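Local coordinates for protein amidase, hydantoinase/carbamoylase family (PDB 5TP4) that probably hydrolyses N-carbamoyl-L-amino acids as a zinc-dependent amidase of the peptidase M20 family, at residues B[13-18]-B[111-116]; B[353-358]-B[401-406]. All coordinates share one frame; numbering follows the deposited sequence.

Interaction 1: residues B[13-18]-B[111-116]; sequences LEIDGA and GLEVVR
Ile-15 lies against the aliphatic part of the Glu-113 side chain. Its CB is 3.6 Å from Glu-113 CG, and its CD1 is 3.7 Å from the same carbon. The two side chains run at a slant to one another. Beside this apolar overlap sits the one hydrogen bond between the segments. Asp-16 N donates to Glu-113 OE2 over 2.8 Å, nearly straight at 165°. The N-H comes from above the carboxylate plane. Glu-113 CG stands anti to the backbone N (chi1 171°), which puts it against Ile-15. The bend at chi2 (58°) then swings the carboxylate to Asp-16 N.

Glu-113 OE2 is gripped by more than this amide. It also makes a salt bridge with Arg-19 and a hydrogen bond with Thr-117. Three partners thus fix the buried carboxylate, and the arginine would be expected to favour its charged form. Asp-16 is the N-cap of helix 17-28. Its CB still touches Glu-113 OE2, but its carboxylate leads away, and OD1 accepts from Arg-19 N. Asp-16 thus caps the helix with its side chain, while its own backbone N is bonded to Glu-113.

The contact joins the start of helix 17-28 to helix 105-121. Helix 398-416 adjoins both segments: Ile-15 touches Thr-405 there, and Val-114 touches Leu-409. Leu-20 of helix 17-28 packs on both Ile-15 and Glu-113.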
# COMPACT_ATOMS: atom_id res chain seq x y z
N LEU B 13 33.97 18.59 -37.28
CA LEU B 13 32.83 19.36 -37.76
C LEU B 13 31.82 19.52 -36.63
O LEU B 13 31.42 18.53 -36.01
CB LEU B 13 32.18 18.64 -38.95
CG LEU B 13 31.00 19.34 -39.62
CD1 LEU B 13 31.48 20.60 -40.34
CD2 LEU B 13 30.33 18.37 -40.58
N GLU B 14 31.40 20.77 -36.36
CA GLU B 14 30.51 21.06 -35.24
C GLU B 14 29.19 21.65 -35.72
O GLU B 14 29.10 22.25 -36.79
CB GLU B 14 31.15 22.06 -34.28
CG GLU B 14 32.36 21.52 -33.59
CD GLU B 14 32.88 22.44 -32.51
OE1 GLU B 14 32.30 23.52 -32.32
OE2 GLU B 14 33.87 22.06 -31.85
N ILE B 15 28.15 21.48 -34.89
CA ILE B 15 26.84 22.08 -35.17
C ILE B 15 26.77 23.54 -34.70
O ILE B 15 27.72 24.08 -34.11
CB ILE B 15 25.71 21.29 -34.51
CG1 ILE B 15 25.84 21.39 -32.98
CG2 ILE B 15 25.75 19.83 -35.03
CD1 ILE B 15 24.48 21.35 -32.27
N ASP B 16 25.63 24.16 -34.95
CA ASP B 16 25.30 25.49 -34.43
C ASP B 16 24.49 25.26 -33.16
O ASP B 16 23.28 25.04 -33.22
CB ASP B 16 24.53 26.30 -35.47
CG ASP B 16 24.30 27.74 -35.03
OD1 ASP B 16 24.26 28.03 -33.80
OD2 ASP B 16 24.14 28.58 -35.93
N GLY B 17 25.16 25.28 -32.01
CA GLY B 17 24.48 24.87 -30.80
C GLY B 17 23.40 25.84 -30.39
O GLY B 17 22.34 25.43 -29.90
N ALA B 18 23.62 27.14 -30.61
CA ALA B 18 22.59 28.13 -30.30
C ALA B 18 21.36 27.95 -31.17
O ALA B 18 20.22 28.15 -30.71
CB ALA B 18 23.18 29.54 -30.47
N GLY B 111 18.51 15.74 -35.12
CA GLY B 111 18.58 15.36 -36.52
C GLY B 111 18.43 16.55 -37.45
O GLY B 111 19.16 16.69 -38.43
N LEU B 112 17.47 17.43 -37.15
CA LEU B 112 17.32 18.62 -37.99
C LEU B 112 18.58 19.47 -37.96
O LEU B 112 19.03 19.98 -38.99
CB LEU B 112 16.11 19.44 -37.52
CG LEU B 112 15.90 20.80 -38.21
CD1 LEU B 112 15.60 20.66 -39.71
CD2 LEU B 112 14.74 21.54 -37.50
N GLU B 113 19.20 19.62 -36.79
CA GLU B 113 20.39 20.45 -36.75
C GLU B 113 21.54 19.78 -37.51
O GLU B 113 22.34 20.46 -38.15
CB GLU B 113 20.78 20.78 -35.30
CG GLU B 113 22.15 21.47 -35.12
CD GLU B 113 22.26 22.78 -35.89
OE1 GLU B 113 21.23 23.47 -36.04
OE2 GLU B 113 23.40 23.11 -36.34
N VAL B 114 21.63 18.44 -37.45
CA VAL B 114 22.59 17.73 -38.29
C VAL B 114 22.43 18.14 -39.75
O VAL B 114 23.41 18.48 -40.43
CB VAL B 114 22.44 16.21 -38.10
CG1 VAL B 114 23.20 15.46 -39.19
CG2 VAL B 114 22.99 15.84 -36.72
N VAL B 115 21.20 18.13 -40.24
CA VAL B 115 20.98 18.48 -41.64
C VAL B 115 21.32 19.95 -41.89
O VAL B 115 21.97 20.28 -42.89
CB VAL B 115 19.54 18.15 -42.04
CG1 VAL B 115 19.19 18.78 -43.43
CG2 VAL B 115 19.38 16.61 -42.09
N ARG B 116 20.91 20.85 -40.99
CA ARG B 116 21.20 22.27 -41.19
C ARG B 116 22.70 22.51 -41.22
O ARG B 116 23.19 23.33 -42.01
CB ARG B 116 20.57 23.11 -40.09
CG ARG B 116 19.05 23.17 -40.17
CD ARG B 116 18.47 23.86 -38.91
NE ARG B 116 17.09 24.27 -39.13
CZ ARG B 116 16.36 24.90 -38.21
NH1 ARG B 116 16.89 25.15 -37.01
NH2 ARG B 116 15.12 25.30 -38.50

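Interaction 2: residues B[353-358]-B[401-406]; sequences FGYTNE and VTRGTN
The ring of Tyr-355 is held between two side chains. Over one face lies the aliphatic part of Arg-403. Its CB makes a CH-pi contact 3.8 Å from the ring centroid, and its CG comes to 3.4 Å from Tyr-355 CZ. CB of Phe-353 sits over the opposite face. At the edge, near the ring plane, is Asn-406 CB. This same carbon lies over a face of the Phe-353 ring, 4.3 Å from its centroid, offset toward the rim.

Asn-406 ND2 donates to Tyr-355 OH across 2.9 Å, with an angle of 164° at the hydrogen. The hydroxyl oxygen is close to the amide plane, and the ring and amide are nearly coplanar, 15° apart. The other end of the amide, OD1, is held by Ile-15 of interaction 1.

Gly-354, with positive phi, is the first residue past the preceding helix and forms a Schellman motif. The chain then runs into strand 357-362, which pairs in parallel with strand 212-229, while Tyr-355 packs on helix 398-416. Just past the turn, Asn-357 ND2 donates to Tyr-355 O, 3.0 Å away, in the carbonyl plane.

Arg-403 bends at chi3 (-70°), after CD has passed along the tyrosine face. Its guanidinium stands steeply to the ring and turns back to its own helix, where NH2 makes a salt bridge with Asp-400 and NE bonds to Asp-399 O.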
# COMPACT_ATOMS: atom_id res chain seq x y z
N PHE B 353 36.55 14.43 -30.14
CA PHE B 353 36.29 15.74 -29.57
C PHE B 353 36.88 15.90 -28.17
O PHE B 353 36.92 17.03 -27.63
CB PHE B 353 34.78 15.98 -29.50
CG PHE B 353 34.19 16.50 -30.76
CD1 PHE B 353 34.27 17.85 -31.06
CD2 PHE B 353 33.54 15.66 -31.64
CE1 PHE B 353 33.71 18.34 -32.22
CE2 PHE B 353 32.97 16.14 -32.82
CZ PHE B 353 33.06 17.49 -33.11
N GLY B 354 37.35 14.82 -27.56
CA GLY B 354 37.84 14.95 -26.20
C GLY B 354 36.74 15.11 -25.17
O GLY B 354 37.01 15.53 -24.05
N TYR B 355 35.49 14.76 -25.53
CA TYR B 355 34.40 14.85 -24.56
C TYR B 355 34.48 13.71 -23.56
O TYR B 355 34.87 12.59 -23.91
CB TYR B 355 33.06 14.79 -25.27
CG TYR B 355 32.78 15.89 -26.24
CD1 TYR B 355 33.34 17.17 -26.09
CD2 TYR B 355 31.93 15.66 -27.32
CE1 TYR B 355 33.02 18.18 -27.00
CE2 TYR B 355 31.62 16.66 -28.23
CZ TYR B 355 32.18 17.91 -28.08
OH TYR B 355 31.86 18.89 -28.99
N THR B 356 34.18 14.01 -22.28
CA THR B 356 34.11 12.92 -21.31
C THR B 356 32.99 11.97 -21.72
O THR B 356 31.98 12.38 -22.27
CB THR B 356 33.89 13.48 -19.89
OG1 THR B 356 32.67 14.24 -19.85
CG2 THR B 356 35.01 14.40 -19.55
N ASN B 357 33.22 10.68 -21.50
CA ASN B 357 32.33 9.68 -22.05
C ASN B 357 32.36 8.43 -21.19
O ASN B 357 33.38 8.10 -20.58
CB ASN B 357 32.70 9.35 -23.52
CG ASN B 357 34.08 8.74 -23.65
OD1 ASN B 357 34.23 7.52 -23.58
ND2 ASN B 357 35.11 9.58 -23.81
N GLU B 358 31.24 7.71 -21.16
CA GLU B 358 31.24 6.40 -20.52
C GLU B 358 30.17 5.52 -21.15
O GLU B 358 29.15 6.01 -21.64
CB GLU B 358 31.02 6.49 -19.00
CG GLU B 358 29.64 6.92 -18.53
CD GLU B 358 29.60 7.17 -17.01
OE1 GLU B 358 29.41 6.19 -16.25
OE2 GLU B 358 29.78 8.33 -16.57
N VAL B 401 23.57 19.63 -24.75
CA VAL B 401 22.78 19.51 -25.97
C VAL B 401 23.69 19.65 -27.18
O VAL B 401 23.65 18.85 -28.12
CB VAL B 401 21.66 20.56 -25.97
CG1 VAL B 401 21.10 20.77 -27.38
CG2 VAL B 401 20.56 20.17 -24.97
N THR B 402 24.52 20.68 -27.18
CA THR B 402 25.41 20.90 -28.32
C THR B 402 26.37 19.73 -28.50
O THR B 402 26.51 19.20 -29.60
CB THR B 402 26.18 22.20 -28.14
OG1 THR B 402 25.26 23.28 -28.02
CG2 THR B 402 27.11 22.45 -29.35
N ARG B 403 27.07 19.34 -27.43
CA ARG B 403 28.12 18.34 -27.60
C ARG B 403 27.56 16.96 -27.95
O ARG B 403 28.14 16.25 -28.77
CB ARG B 403 28.99 18.28 -26.34
CG ARG B 403 29.86 19.56 -26.19
CD ARG B 403 30.67 19.58 -24.95
NE ARG B 403 29.83 19.75 -23.78
CZ ARG B 403 30.29 19.92 -22.55
NH1 ARG B 403 31.60 19.93 -22.31
NH2 ARG B 403 29.42 20.06 -21.55
N GLY B 404 26.41 16.59 -27.38
CA GLY B 404 25.78 15.35 -27.81
C GLY B 404 25.45 15.35 -29.29
O GLY B 404 25.57 14.32 -29.97
N THR B 405 25.02 16.50 -29.82
CA THR B 405 24.70 16.59 -31.24
C THR B 405 25.96 16.59 -32.11
O THR B 405 25.93 16.06 -33.23
CB THR B 405 23.83 17.81 -31.51
OG1 THR B 405 22.77 17.82 -30.55
CG2 THR B 405 23.19 17.77 -32.90
N ASN B 406 27.06 17.18 -31.63
CA ASN B 406 28.33 17.02 -32.33
C ASN B 406 28.71 15.55 -32.47
O ASN B 406 29.22 15.13 -33.52
CB ASN B 406 29.44 17.78 -31.61
CG ASN B 406 29.33 19.28 -31.80
OD1 ASN B 406 28.70 19.75 -32.76
ND2 ASN B 406 29.98 20.04 -30.92

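Interactions 1 and 2 are neighbours, with centres about 13 Å apart. They meet at a probable hydrogen bond of 2.8 Å from Ile-15 N to Asn-406 OD1. Packing adds to the join: Leu-13 O is 3.5 Å from Phe-353 CZ, and Gly-17 CA is 3.3 Å from Thr-402 OG1. Both contacts lie on the same side of the chain's centre and away from the zinc site of His-92 and His-198. Interaction 1 and the Ile-15 to Asn-406 bond join residues 13-18 to helices 105-121 and 398-416. Interaction 2 packs residues 353-355 on the same helix 398-416.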